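Local coordinates for protein pullulanase (PDB 2WAN) that hydrolyses the alpha-1,6-glucosidic linkages of pullulan and, probably, of other branched starch-derived polysaccharides, at residues 303-306 / 310-313; 222-227 / 247-252; 678-683 / 715-720; 814-819 / 895-900. All coordinates share one frame; numbering follows the deposited sequence. Where two conformers were deposited one is given.

Interaction 1: 303-306 / 310-313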
loop_
_atom_site.group_PDB
_atom_site.type_symbol
_atom_site.label_atom_id
_atom_site.label_comp_id
_atom_site.label_asym_id
_atom_site.label_seq_id
_atom_site.Cartn_x
_atom_site.Cartn_y
_atom_site.Cartn_z
ATOM N N ARG A 303 4.050 -23.837 -6.493
ATOM C CA ARG A 303 4.016 -22.488 -5.910
ATOM C C ARG A 303 5.286 -21.745 -6.321
ATOM O O ARG A 303 5.350 -21.202 -7.414
ATOM C CB ARG A 303 3.788 -22.510 -4.386
ATOM C CG ARG A 303 3.661 -21.095 -3.755
ATOM C CD ARG A 303 3.356 -21.134 -2.254
ATOM N NE ARG A 303 4.482 -21.654 -1.471
ATOM C CZ ARG A 303 4.619 -21.515 -0.152
ATOM N NH1 ARG A 303 3.711 -20.861 0.561
ATOM N NH2 ARG A 303 5.678 -22.044 0.460
ATOM N N ASN A 304 6.328 -21.757 -5.492
ATOM C CA ASN A 304 7.473 -20.896 -5.753
ATOM C C ASN A 304 8.364 -21.382 -6.884
ATOM O O ASN A 304 9.218 -20.641 -7.366
ATOM C CB ASN A 304 8.270 -20.621 -4.479
ATOM C CG ASN A 304 7.478 -19.820 -3.460
ATOM O OD1 ASN A 304 6.526 -19.126 -3.816
ATOM N ND2 ASN A 304 7.866 -19.909 -2.191
ATOM N N VAL A 305 8.117 -22.608 -7.350
ATOM C CA VAL A 305 8.763 -23.080 -8.577
ATOM C C VAL A 305 8.452 -22.137 -9.761
ATOM O O VAL A 305 9.293 -21.930 -10.645
ATOM C CB VAL A 305 8.382 -24.540 -8.901
ATOM C CG1 VAL A 305 6.877 -24.687 -9.209
ATOM C CG2 VAL A 305 9.239 -25.071 -10.057
ATOM N N LEU A 306 7.258 -21.547 -9.745
ATOM C CA LEU A 306 6.825 -20.666 -10.837
ATOM C C LEU A 306 7.555 -19.322 -10.851
ATOM O O LEU A 306 7.446 -18.570 -11.824
ATOM C CB LEU A 306 5.301 -20.472 -10.802
ATOM C CG LEU A 306 4.455 -21.747 -10.857
ATOM C CD1 LEU A 306 2.964 -21.419 -10.675
ATOM C CD2 LEU A 306 4.688 -22.528 -12.167
ATOM N N ARG A 310 12.275 -19.606 -16.280
ATOM C CA ARG A 310 11.635 -20.371 -17.354
ATOM C C ARG A 310 10.120 -20.137 -17.453
ATOM O O ARG A 310 9.543 -20.353 -18.516
ATOM C CB ARG A 310 11.947 -21.863 -17.237
ATOM C CG ARG A 310 11.299 -22.558 -16.061
ATOM C CD ARG A 310 11.527 -24.061 -16.118
ATOM N NE ARG A 310 10.958 -24.650 -17.325
ATOM C CZ ARG A 310 11.191 -25.891 -17.739
ATOM N NH1 ARG A 310 11.999 -26.691 -17.055
ATOM N NH2 ARG A 310 10.623 -26.327 -18.849
ATOM N N TYR A 311 9.502 -19.703 -16.350
ATOM C CA TYR A 311 8.067 -19.383 -16.303
ATOM C C TYR A 311 7.824 -17.879 -16.259
ATOM O O TYR A 311 6.711 -17.441 -15.933
ATOM C CB TYR A 311 7.398 -20.038 -15.082
ATOM C CG TYR A 311 7.727 -21.509 -14.941
ATOM C CD1 TYR A 311 7.226 -22.436 -15.854
ATOM C CD2 TYR A 311 8.542 -21.969 -13.908
ATOM C CE1 TYR A 311 7.531 -23.783 -15.753
ATOM C CE2 TYR A 311 8.851 -23.335 -13.788
ATOM C CZ TYR A 311 8.336 -24.228 -14.722
ATOM O OH TYR A 311 8.626 -25.579 -14.660
ATOM N N ASP A 312 8.851 -17.098 -16.588
ATOM C CA ASP A 312 8.748 -15.648 -16.525
ATOM C C ASP A 312 8.591 -15.008 -17.903
ATOM O O ASP A 312 9.532 -14.949 -18.708
ATOM C CB ASP A 312 9.925 -15.044 -15.766
ATOM C CG ASP A 312 9.844 -13.540 -15.698
ATOM O OD1 ASP A 312 8.798 -13.035 -15.222
ATOM O OD2 ASP A 312 10.810 -12.875 -16.141
ATOM N N TYR A 313 7.383 -14.532 -18.169
ATOM C CA TYR A 313 7.065 -13.920 -19.454
ATOM C C TYR A 313 7.155 -12.408 -19.379
ATOM O O TYR A 313 6.454 -11.781 -18.586
ATOM C CB TYR A 313 5.672 -14.340 -19.930
ATOM C CG TYR A 313 5.336 -13.765 -21.304
ATOM C CD1 TYR A 313 5.943 -14.269 -22.455
ATOM C CD2 TYR A 313 4.430 -12.706 -21.448
ATOM C CE1 TYR A 313 5.665 -13.747 -23.709
ATOM C CE2 TYR A 313 4.131 -12.178 -22.706
ATOM C CZ TYR A 313 4.761 -12.710 -23.839
ATOM O OH TYR A 313 4.500 -12.207 -25.093
HETATM O O HOH W 1 7.702 -16.400 -13.443
#
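In the linker that leaves strand 295-302 and runs on to strand 319-322, Tyr311 folds back over Val305 and Leu306 of a 3-10 turn, an example of a short loop that carries its own small core. The turn is held by the bond from Leu306 N to Arg303 O, and it meets the tyrosine ring both over a face and at an edge. Leu306 CD2 lies over one face, 4.3 Å from the centroid of the Tyr311 ring and 13° off its normal, a CH-pi contact shifted toward the rim. At the ring edge, close to its plane, Val305 O comes to 3.3 Å from Tyr311 CD2. Val305 CG2, the branch opposite its own backbone N (CG1 has chi1 65°), is 4.1 Å from Tyr311 CE2. Arg310 CG lies against the opposite face, so that the ring is sandwiched between aliphatic carbons. No direct hydrogen bond joins the two segments; a water donates to Leu306 O at 2.7 Å and, weakly, to Tyr311 O. Around this small core, Val284 touches both Val305 and Tyr311, the turn's backbone is bonded to Leu119 in strand 114-121, and Asp312 and Tyr313 lean on helix 597-614.

Interaction 2: 222-227 / 247-252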
loop_
_atom_site.group_PDB
_atom_site.type_symbol
_atom_site.label_atom_id
_atom_site.label_comp_id
_atom_site.label_asym_id
_atom_site.label_seq_id
_atom_site.Cartn_x
_atom_site.Cartn_y
_atom_site.Cartn_z
ATOM N N THR A 222 14.410 -21.665 26.396
ATOM C CA THR A 222 15.180 -22.850 26.061
ATOM C C THR A 222 16.617 -22.473 25.725
ATOM O O THR A 222 16.874 -21.727 24.772
ATOM C CB THR A 222 14.537 -23.597 24.879
ATOM O OG1 THR A 222 13.193 -23.944 25.222
ATOM C CG2 THR A 222 15.307 -24.869 24.544
ATOM N N SER A 223 17.551 -22.978 26.530
ATOM C CA SER A 223 18.966 -22.866 26.222
ATOM C C SER A 223 19.666 -24.198 26.481
ATOM O O SER A 223 19.214 -25.003 27.313
ATOM C CB SER A 223 19.626 -21.741 27.027
ATOM O OG SER A 223 19.597 -22.003 28.417
ATOM N N TYR A 224 20.760 -24.412 25.754
ATOM C CA TYR A 224 21.560 -25.639 25.822
ATOM C C TYR A 224 23.037 -25.321 26.035
ATOM O O TYR A 224 23.496 -24.234 25.655
ATOM C CB TYR A 224 21.392 -26.453 24.536
ATOM C CG TYR A 224 19.974 -26.892 24.302
ATOM C CD1 TYR A 224 19.376 -27.832 25.138
ATOM C CD2 TYR A 224 19.213 -26.354 23.257
ATOM C CE1 TYR A 224 18.064 -28.237 24.944
ATOM C CE2 TYR A 224 17.902 -26.761 23.048
ATOM C CZ TYR A 224 17.334 -27.699 23.899
ATOM O OH TYR A 224 16.034 -28.112 23.717
ATOM N N PRO A 225 23.789 -26.250 26.660
ATOM C CA PRO A 225 23.319 -27.515 27.264
ATOM C C PRO A 225 22.616 -27.313 28.609
ATOM O O PRO A 225 22.022 -26.257 28.838
ATOM C CB PRO A 225 24.604 -28.344 27.411
ATOM C CG PRO A 225 25.698 -27.360 27.482
ATOM C CD PRO A 225 25.260 -26.142 26.678
ATOM N N GLY A 226 22.656 -28.318 29.483
ATOM C CA GLY A 226 22.028 -28.203 30.799
ATOM C C GLY A 226 22.628 -27.097 31.653
ATOM O O GLY A 226 21.915 -26.404 32.380
ATOM N N ASN A 227 23.942 -26.918 31.545
ATOM C CA ASN A 227 24.666 -25.958 32.366
ATOM C C ASN A 227 25.478 -24.994 31.514
ATOM O O ASN A 227 25.662 -25.225 30.314
ATOM C CB ASN A 227 25.596 -26.701 33.338
ATOM C CG ASN A 227 24.843 -27.647 34.278
ATOM O OD1 ASN A 227 23.803 -27.300 34.845
ATOM N ND2 ASN A 227 25.385 -28.849 34.452
ATOM N N SER A 247 19.364 -31.777 15.755
ATOM C CA SER A 247 18.848 -33.142 16.006
ATOM C C SER A 247 18.995 -33.596 17.464
ATOM O O SER A 247 18.107 -34.253 18.007
ATOM C CB SER A 247 19.503 -34.171 15.074
ATOM O OG SER A 247 20.916 -34.153 15.190
ATOM N N THR A 248 20.105 -33.217 18.091
ATOM C CA THR A 248 20.450 -33.690 19.431
ATOM C C THR A 248 20.492 -32.572 20.483
ATOM O O THR A 248 20.677 -32.844 21.679
ATOM C CB THR A 248 21.830 -34.358 19.414
ATOM O OG1 THR A 248 22.806 -33.406 18.972
ATOM C CG2 THR A 248 21.851 -35.573 18.466
ATOM N N ASN A 249 20.343 -31.322 20.035
ATOM C CA ASN A 249 20.537 -30.138 20.890
ATOM C C ASN A 249 21.947 -30.022 21.455
ATOM O O ASN A 249 22.173 -29.312 22.438
ATOM C CB ASN A 249 19.514 -30.091 22.027
ATOM C CG ASN A 249 18.097 -30.122 21.525
ATOM O OD1 ASN A 249 17.292 -30.936 21.974
ATOM N ND2 ASN A 249 17.783 -29.242 20.577
ATOM N N GLN A 250 22.892 -30.720 20.829
ATOM C CA GLN A 250 24.275 -30.723 21.290
ATOM C C GLN A 250 24.982 -29.404 20.997
ATOM O O GLN A 250 24.738 -28.773 19.968
ATOM C CB GLN A 250 25.053 -31.882 20.672
ATOM C CG GLN A 250 24.915 -33.202 21.419
ATOM C CD GLN A 250 25.571 -34.341 20.661
ATOM O OE1 GLN A 250 25.155 -34.681 19.550
ATOM N NE2 GLN A 250 26.615 -34.925 21.251
ATOM N N VAL A 251 25.853 -29.011 21.918
ATOM C CA VAL A 251 26.604 -27.766 21.843
ATOM C C VAL A 251 28.087 -28.083 21.997
ATOM O O VAL A 251 28.491 -28.738 22.963
ATOM C CB VAL A 251 26.155 -26.775 22.955
ATOM C CG1 VAL A 251 27.070 -25.553 23.011
ATOM C CG2 VAL A 251 24.696 -26.375 22.749
ATOM N N PHE A 252 28.886 -27.619 21.040
ATOM C CA PHE A 252 30.323 -27.844 21.042
ATOM C C PHE A 252 31.052 -26.531 20.824
ATOM O O PHE A 252 30.496 -25.589 20.262
ATOM C CB PHE A 252 30.728 -28.794 19.903
ATOM C CG PHE A 252 30.056 -30.134 19.949
ATOM C CD1 PHE A 252 30.499 -31.119 20.830
ATOM C CD2 PHE A 252 28.995 -30.420 19.098
ATOM C CE1 PHE A 252 29.883 -32.367 20.868
ATOM C CE2 PHE A 252 28.373 -31.665 19.125
ATOM C CZ PHE A 252 28.821 -32.640 20.012
#
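Two chain segments meet here without a backbone hydrogen bond: at 224-227 the chain turns a corner, with a cis peptide before Pro225, and it faces a turn leading into strand 250-253, with CA atoms 6.8 Å apart between Tyr224 and Asn249 and 6.3 Å apart between Pro225 and Val251. The principle illustrated is the stacking of an amide on an aromatic ring. Asn249 CB stands over the centre of the Tyr224 ring, 3.6 Å from its centroid and 5° off the normal, a nearly perpendicular CH-pi approach. From there the amide continues across the same face toward the hydroxyl end, its plane only 8° from that of the ring; Asn249 CG is 3.5 Å from Tyr224 CZ, and Asn249 ND2 is 3.5 Å from Tyr224 CE2. The amide is kept from rotating by a bond beyond the stack, from Asn249 ND2 to Tyr244 OH. Two residues on, in the strand, Val251 CG2 packs on Tyr224 CB at 3.8 Å. With CG1 opposite the backbone N (chi1 172°), CG2 is the branch left beside that N and turned to the tyrosine. Pro225 CD rests on Val251 CB at 3.9 Å, the two side chains crossing at about a right angle. Just ahead of the strand, an ST turn at Thr248 shapes the approach, its OG1 accepting from Gln250 N. Within the X25 domain the contact joins two antiparallel sheets: Tyr224 and Val251 both touch Tyr244 of strand 238-245, Tyr224 also reaches Leu216, and Val251 reaches Tyr212 and Ile214 of strand 208-216.

Interaction 3: 678-683 / 715-720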
loop_
_atom_site.group_PDB
_atom_site.type_symbol
_atom_site.label_atom_id
_atom_site.label_comp_id
_atom_site.label_asym_id
_atom_site.label_seq_id
_atom_site.Cartn_x
_atom_site.Cartn_y
_atom_site.Cartn_z
ATOM N N VAL A 678 4.219 8.468 2.215
ATOM C CA VAL A 678 3.376 7.682 3.124
ATOM C C VAL A 678 2.468 8.589 3.941
ATOM O O VAL A 678 2.877 9.665 4.349
ATOM C CB VAL A 678 4.204 6.756 4.067
ATOM C CG1 VAL A 678 4.931 5.705 3.257
ATOM C CG2 VAL A 678 5.206 7.580 4.928
ATOM N N PHE A 679 1.235 8.152 4.165
ATOM C CA PHE A 679 0.326 8.874 5.037
ATOM C C PHE A 679 0.938 8.965 6.426
ATOM O O PHE A 679 1.420 7.965 6.982
ATOM C CB PHE A 679 -1.027 8.171 5.110
ATOM C CG PHE A 679 -1.902 8.472 3.945
ATOM C CD1 PHE A 679 -2.564 9.703 3.866
ATOM C CD2 PHE A 679 -2.042 7.553 2.913
ATOM C CE1 PHE A 679 -3.386 10.027 2.759
ATOM C CE2 PHE A 679 -2.868 7.861 1.813
ATOM C CZ PHE A 679 -3.542 9.081 1.750
ATOM N N ASN A 680 0.931 10.176 6.961
ATOM C CA ASN A 680 1.608 10.474 8.210
ATOM C C ASN A 680 0.650 10.387 9.391
ATOM O O ASN A 680 0.039 11.367 9.788
ATOM C CB ASN A 680 2.285 11.851 8.109
ATOM C CG ASN A 680 3.136 12.176 9.331
ATOM O OD1 ASN A 680 3.079 11.473 10.335
ATOM N ND2 ASN A 680 3.912 13.262 9.251
ATOM N N ASP A 681 0.503 9.189 9.937
ATOM C CA ASP A 681 -0.352 9.038 11.107
ATOM C C ASP A 681 0.236 9.684 12.370
ATOM O O ASP A 681 -0.509 9.921 13.337
ATOM C CB ASP A 681 -0.802 7.576 11.332
ATOM C CG ASP A 681 0.355 6.585 11.459
ATOM O OD1 ASP A 681 1.460 6.823 10.930
ATOM O OD2 ASP A 681 0.123 5.530 12.084
ATOM N N ASN A 682 1.537 9.995 12.370
ATOM C CA ASN A 682 2.121 10.710 13.523
ATOM C C ASN A 682 1.563 12.133 13.659
ATOM O O ASN A 682 1.130 12.544 14.749
ATOM C CB ASN A 682 3.651 10.759 13.468
ATOM C CG ASN A 682 4.301 9.391 13.641
ATOM O OD1 ASN A 682 3.646 8.411 14.026
ATOM N ND2 ASN A 682 5.606 9.328 13.375
ATOM N N ILE A 683 1.576 12.892 12.564
ATOM C CA ILE A 683 1.008 14.248 12.626
ATOM C C ILE A 683 -0.533 14.200 12.851
ATOM O O ILE A 683 -1.078 15.022 13.585
ATOM C CB ILE A 683 1.447 15.131 11.421
ATOM C CG1 ILE A 683 1.283 16.627 11.759
ATOM C CG2 ILE A 683 0.717 14.714 10.118
ATOM C CD1 ILE A 683 1.578 17.591 10.547
ATOM N N ILE A 715 8.253 20.378 9.934
ATOM C CA ILE A 715 9.470 20.311 9.114
ATOM C C ILE A 715 9.447 19.176 8.071
ATOM O O ILE A 715 10.491 18.782 7.557
ATOM C CB ILE A 715 10.773 20.260 9.977
ATOM C CG1 ILE A 715 10.851 18.995 10.825
ATOM C CG2 ILE A 715 10.883 21.511 10.862
ATOM C CD1 ILE A 715 12.238 18.823 11.503
ATOM N N GLY A 716 8.249 18.684 7.745
ATOM C CA GLY A 716 8.086 17.665 6.709
ATOM C C GLY A 716 8.670 16.329 7.110
ATOM O O GLY A 716 9.115 15.577 6.237
ATOM N N SER A 717 8.703 16.066 8.423
ATOM C CA SER A 717 9.064 14.766 8.995
ATOM C C SER A 717 10.506 14.299 8.777
ATOM O O SER A 717 10.810 13.119 8.984
ATOM C CB SER A 717 8.066 13.701 8.529
ATOM O OG SER A 717 6.781 14.024 9.036
ATOM N N ILE A 718 11.370 15.232 8.387
ATOM C CA ILE A 718 12.764 14.920 8.000
ATOM C C ILE A 718 13.640 14.448 9.171
ATOM O O ILE A 718 14.734 13.915 8.960
ATOM C CB ILE A 718 13.426 16.109 7.283
ATOM C CG1 ILE A 718 13.468 17.342 8.192
ATOM C CG2 ILE A 718 12.707 16.406 5.917
ATOM C CD1 ILE A 718 14.235 18.549 7.582
ATOM N N GLN A 719 13.149 14.633 10.396
ATOM C CA GLN A 719 13.841 14.109 11.584
ATOM C C GLN A 719 13.044 12.988 12.232
ATOM O O GLN A 719 13.387 12.536 13.319
ATOM C CB GLN A 719 14.097 15.225 12.607
ATOM C CG GLN A 719 15.066 16.273 12.113
ATOM C CD GLN A 719 15.311 17.367 13.139
ATOM O OE1 GLN A 719 15.952 18.364 12.840
ATOM N NE2 GLN A 719 14.806 17.177 14.354
ATOM N N ASP A 720 11.989 12.531 11.558
ATOM C CA ASP A 720 11.098 11.525 12.113
ATOM C C ASP A 720 11.216 10.268 11.233
ATOM O O ASP A 720 11.745 9.250 11.692
ATOM C CB ASP A 720 9.664 12.107 12.199
ATOM C CG ASP A 720 8.641 11.143 12.802
ATOM O OD1 ASP A 720 9.011 10.034 13.255
ATOM O OD2 ASP A 720 7.443 11.508 12.836
HETATM O O HOH W 2 8.374 7.363 12.971
#
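Asn682, in the first turn of helix 681-688, meets Asp720 in the loop beyond helix 707-714. Its CB and CG both lie 3.9 Å from Asp720 OD2, and Asn682 ND2 beyond them donates to the same oxygen at 2.9 Å with an N-H...acceptor angle of 162°. The acceptor uses its syn lone pair and lies in the amide plane, and the two flat groups are nearly coplanar, 12° apart. A water bridges the pair, donating to Asp720 OD1 and accepting weakly from Asn682 ND2. Asp720 reaches the amide because its carboxylate extends anti to the backbone N (chi1 -179°).

Deeper in, Asn680 caps the same helix: its OD1 accepts from Ile683 N at 3.0 Å, with the donor above the carbonyl plane rather than on a lone pair. Asn680 ND2 faces Ser717 OG at 3.0 Å, too poorly angled for a hydrogen bond, and has a weak partner in Thr728 OG1. Here one helix starts beside the end of another, since Gly716, at positive phi, is the C-prime residue of a Schellman motif, and the same residues, Ile715 to Ile718, form a type I' turn.

The contact lies at the C-terminal end of strand 677-679 in the eight-stranded parallel barrel, the (beta/alpha)8 fold of the catalytic domain, where the chain enters helix 681-688. Val678 and Asn680 pair with the backbone at Ile729 in the adjacent strand 728-730, Phe721 packs on Val678 and Asn680, and Ile715 and Ile718 lean on helix 835-841.

Interaction 4: 814-819 / 895-900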
loop_
_atom_site.group_PDB
_atom_site.type_symbol
_atom_site.label_atom_id
_atom_site.label_comp_id
_atom_site.label_asym_id
_atom_site.label_seq_id
_atom_site.Cartn_x
_atom_site.Cartn_y
_atom_site.Cartn_z
ATOM N N PHE A 814 -15.596 27.419 4.604
ATOM C CA PHE A 814 -15.143 27.175 3.226
ATOM C C PHE A 814 -14.151 28.257 2.770
ATOM O O PHE A 814 -13.089 27.948 2.197
ATOM C CB PHE A 814 -16.354 27.096 2.272
ATOM C CG PHE A 814 -15.982 26.801 0.848
ATOM C CD1 PHE A 814 -15.507 27.808 0.004
ATOM C CD2 PHE A 814 -16.082 25.503 0.363
ATOM C CE1 PHE A 814 -15.136 27.526 -1.323
ATOM C CE2 PHE A 814 -15.732 25.220 -0.970
ATOM C CZ PHE A 814 -15.250 26.249 -1.802
ATOM N N ASP A 815 -14.494 29.518 3.016
ATOM C CA ASP A 815 -13.622 30.638 2.652
ATOM C C ASP A 815 -12.276 30.635 3.390
ATOM O O ASP A 815 -11.234 30.979 2.818
ATOM C CB ASP A 815 -14.358 31.950 2.883
ATOM C CG ASP A 815 -15.498 32.170 1.876
ATOM O OD1 ASP A 815 -15.581 31.459 0.838
ATOM O OD2 ASP A 815 -16.307 33.079 2.131
ATOM N N TYR A 816 -12.300 30.249 4.661
ATOM C CA TYR A 816 -11.062 30.121 5.435
ATOM C C TYR A 816 -10.157 29.044 4.842
ATOM O O TYR A 816 -8.960 29.277 4.631
ATOM C CB TYR A 816 -11.374 29.842 6.907
ATOM C CG TYR A 816 -10.145 29.876 7.792
ATOM C CD1 TYR A 816 -9.372 28.732 8.002
ATOM C CD2 TYR A 816 -9.771 31.057 8.439
ATOM C CE1 TYR A 816 -8.234 28.767 8.799
ATOM C CE2 TYR A 816 -8.646 31.107 9.253
ATOM C CZ TYR A 816 -7.885 29.959 9.442
ATOM O OH TYR A 816 -6.763 29.995 10.235
ATOM N N PHE A 817 -10.716 27.856 4.599
ATOM C CA PHE A 817 -9.956 26.791 3.917
ATOM C C PHE A 817 -9.388 27.283 2.583
ATOM O O PHE A 817 -8.206 27.094 2.313
ATOM C CB PHE A 817 -10.820 25.564 3.651
ATOM C CG PHE A 817 -10.936 24.600 4.811
ATOM C CD1 PHE A 817 -11.504 25.007 6.032
ATOM C CD2 PHE A 817 -10.575 23.265 4.658
ATOM C CE1 PHE A 817 -11.663 24.107 7.082
ATOM C CE2 PHE A 817 -10.750 22.348 5.712
ATOM C CZ PHE A 817 -11.295 22.786 6.929
ATOM N N SER A 818 -10.228 27.918 1.763
ATOM C CA SER A 818 -9.806 28.408 0.448
ATOM C C SER A 818 -8.668 29.412 0.597
ATOM O O SER A 818 -7.682 29.353 -0.141
ATOM C CB SER A 818 -10.990 29.041 -0.301
ATOM O OG SER A 818 -10.550 29.644 -1.517
ATOM N N SER A 819 -8.772 30.306 1.580
ATOM C CA SER A 819 -7.755 31.348 1.761
ATOM C C SER A 819 -6.401 30.738 2.157
ATOM O O SER A 819 -5.356 31.194 1.678
ATOM C CB SER A 819 -8.205 32.375 2.816
ATOM O OG SER A 819 -9.294 33.153 2.326
ATOM N N ASP A 895 -9.983 35.149 11.805
ATOM C CA ASP A 895 -10.669 34.560 10.661
ATOM C C ASP A 895 -10.247 35.113 9.302
ATOM O O ASP A 895 -10.835 34.743 8.289
ATOM C CB ASP A 895 -12.214 34.591 10.833
ATOM C CG ASP A 895 -12.785 35.996 10.876
ATOM O OD1 ASP A 895 -12.062 36.967 10.569
ATOM O OD2 ASP A 895 -13.984 36.143 11.222
ATOM N N GLN A 896 -9.234 35.986 9.269
ATOM C CA GLN A 896 -8.826 36.605 8.003
ATOM C C GLN A 896 -7.452 36.123 7.563
ATOM O O GLN A 896 -6.472 36.389 8.256
ATOM C CB GLN A 896 -8.755 38.119 8.152
ATOM C CG GLN A 896 -10.007 38.793 8.670
ATOM C CD GLN A 896 -9.924 40.294 8.493
ATOM O OE1 GLN A 896 -10.127 40.816 7.396
ATOM N NE2 GLN A 896 -9.594 40.996 9.569
ATOM N N ILE A 897 -7.366 35.466 6.398
ATOM C CA ILE A 897 -6.095 34.973 5.869
ATOM C C ILE A 897 -5.995 35.457 4.419
ATOM O O ILE A 897 -6.976 35.370 3.677
ATOM C CB ILE A 897 -6.056 33.421 5.847
ATOM C CG1 ILE A 897 -6.350 32.836 7.236
ATOM C CG2 ILE A 897 -4.722 32.887 5.240
ATOM C CD1 ILE A 897 -5.269 33.090 8.275
ATOM N N GLY A 898 -4.844 35.980 4.014
ATOM C CA GLY A 898 -4.728 36.440 2.636
ATOM C C GLY A 898 -3.374 37.010 2.292
ATOM O O GLY A 898 -2.400 36.833 3.032
ATOM N N GLU A 899 -3.339 37.730 1.168
ATOM C CA GLU A 899 -2.109 38.351 0.686
ATOM C C GLU A 899 -1.938 39.812 1.098
ATOM O O GLU A 899 -0.876 40.399 0.863
ATOM C CB GLU A 899 -2.072 38.270 -0.846
ATOM C CG GLU A 899 -2.153 36.841 -1.390
ATOM C CD GLU A 899 -0.862 36.033 -1.182
ATOM O OE1 GLU A 899 0.203 36.651 -0.978
ATOM O OE2 GLU A 899 -0.915 34.779 -1.286
ATOM N N LYS A 900 -2.992 40.396 1.671
ATOM C CA LYS A 900 -3.067 41.842 1.910
ATOM C C LYS A 900 -2.703 42.181 3.353
ATOM O O LYS A 900 -2.929 41.380 4.270
ATOM C CB LYS A 900 -4.489 42.368 1.647
ATOM C CG LYS A 900 -5.047 42.126 0.238
ATOM C CD LYS A 900 -6.572 42.310 0.282
ATOM C CE LYS A 900 -7.236 42.031 -1.054
ATOM N NZ LYS A 900 -7.326 43.258 -1.882
HETATM O O HOH W 3 -8.564 35.941 1.640
HETATM O O HOH W 4 -9.692 34.638 4.821
#
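Asp895 meets Tyr816 of helix 811-826 through its backbone: Asp895 O lies at the edge of the Tyr816 ring, in its plane, 3.8 Å from Tyr816 CD2, while the carboxylate leads away. At Gln896 the CB leaves the backbone away from the helix, and the alternation of the short strand then brings Ile897 round to face it. Ile897 CG1 is 3.5 Å from Tyr816 CE2, and Ile897 CD1 lies 4.0 Å from both Tyr816 CE2 and Tyr816 OH, the two side chains crossing at a slant. Tyr816 CG stands opposite its own backbone N (chi1 -173°), which swings the ring toward the strand. Such a strand laid against a helix shows how a beta domain can dock on a barrel: strand 896-897 pairs with 888-893 in the C-terminal all-beta domain, and helix 811-826 packs through Phe814 and Phe817 on helix 474-481 of the catalytic domain. The other branch of Ile897, CG2, comes 4.0 Å from Ser819 O, and Ile897 O is 3.3 Å from Ser819 CB. Two waters fill in the polar side. One donates to both Ser819 OG and Ile897 O, at 2.6 Å from the latter; the other donates to Ser819 OG and accepts from Ile897 N. Beyond Gly898, whose backbone bonds with Val891, Glu899 turns back onto the helix, touching Leu823 and Gln826, and its OE1 is hydrogen-bonded to His827 NE2.

Along the chain the contacts come in series, in the order 2, 1, 3, 4, and none touches another. Interaction 2 lies in the X25 domain and joins its two sheets, and interaction 1 in the linker that runs on to the strands of the carbohydrate-binding module 48; their centres are about 40 Å apart. Interaction 3 belongs to the catalytic barrel and interaction 4 to the seam between helix 811-826 and the C-terminal all-beta domain, about 26 Å between centres. Interactions 2 and 4 are the farthest apart, about 71 Å between centres, on opposite sides of the chain's centre. Together they sample separate modules of the enzyme: a sheet-to-sheet contact, a loop, a barrel strand-helix junction and a helix-strand seam.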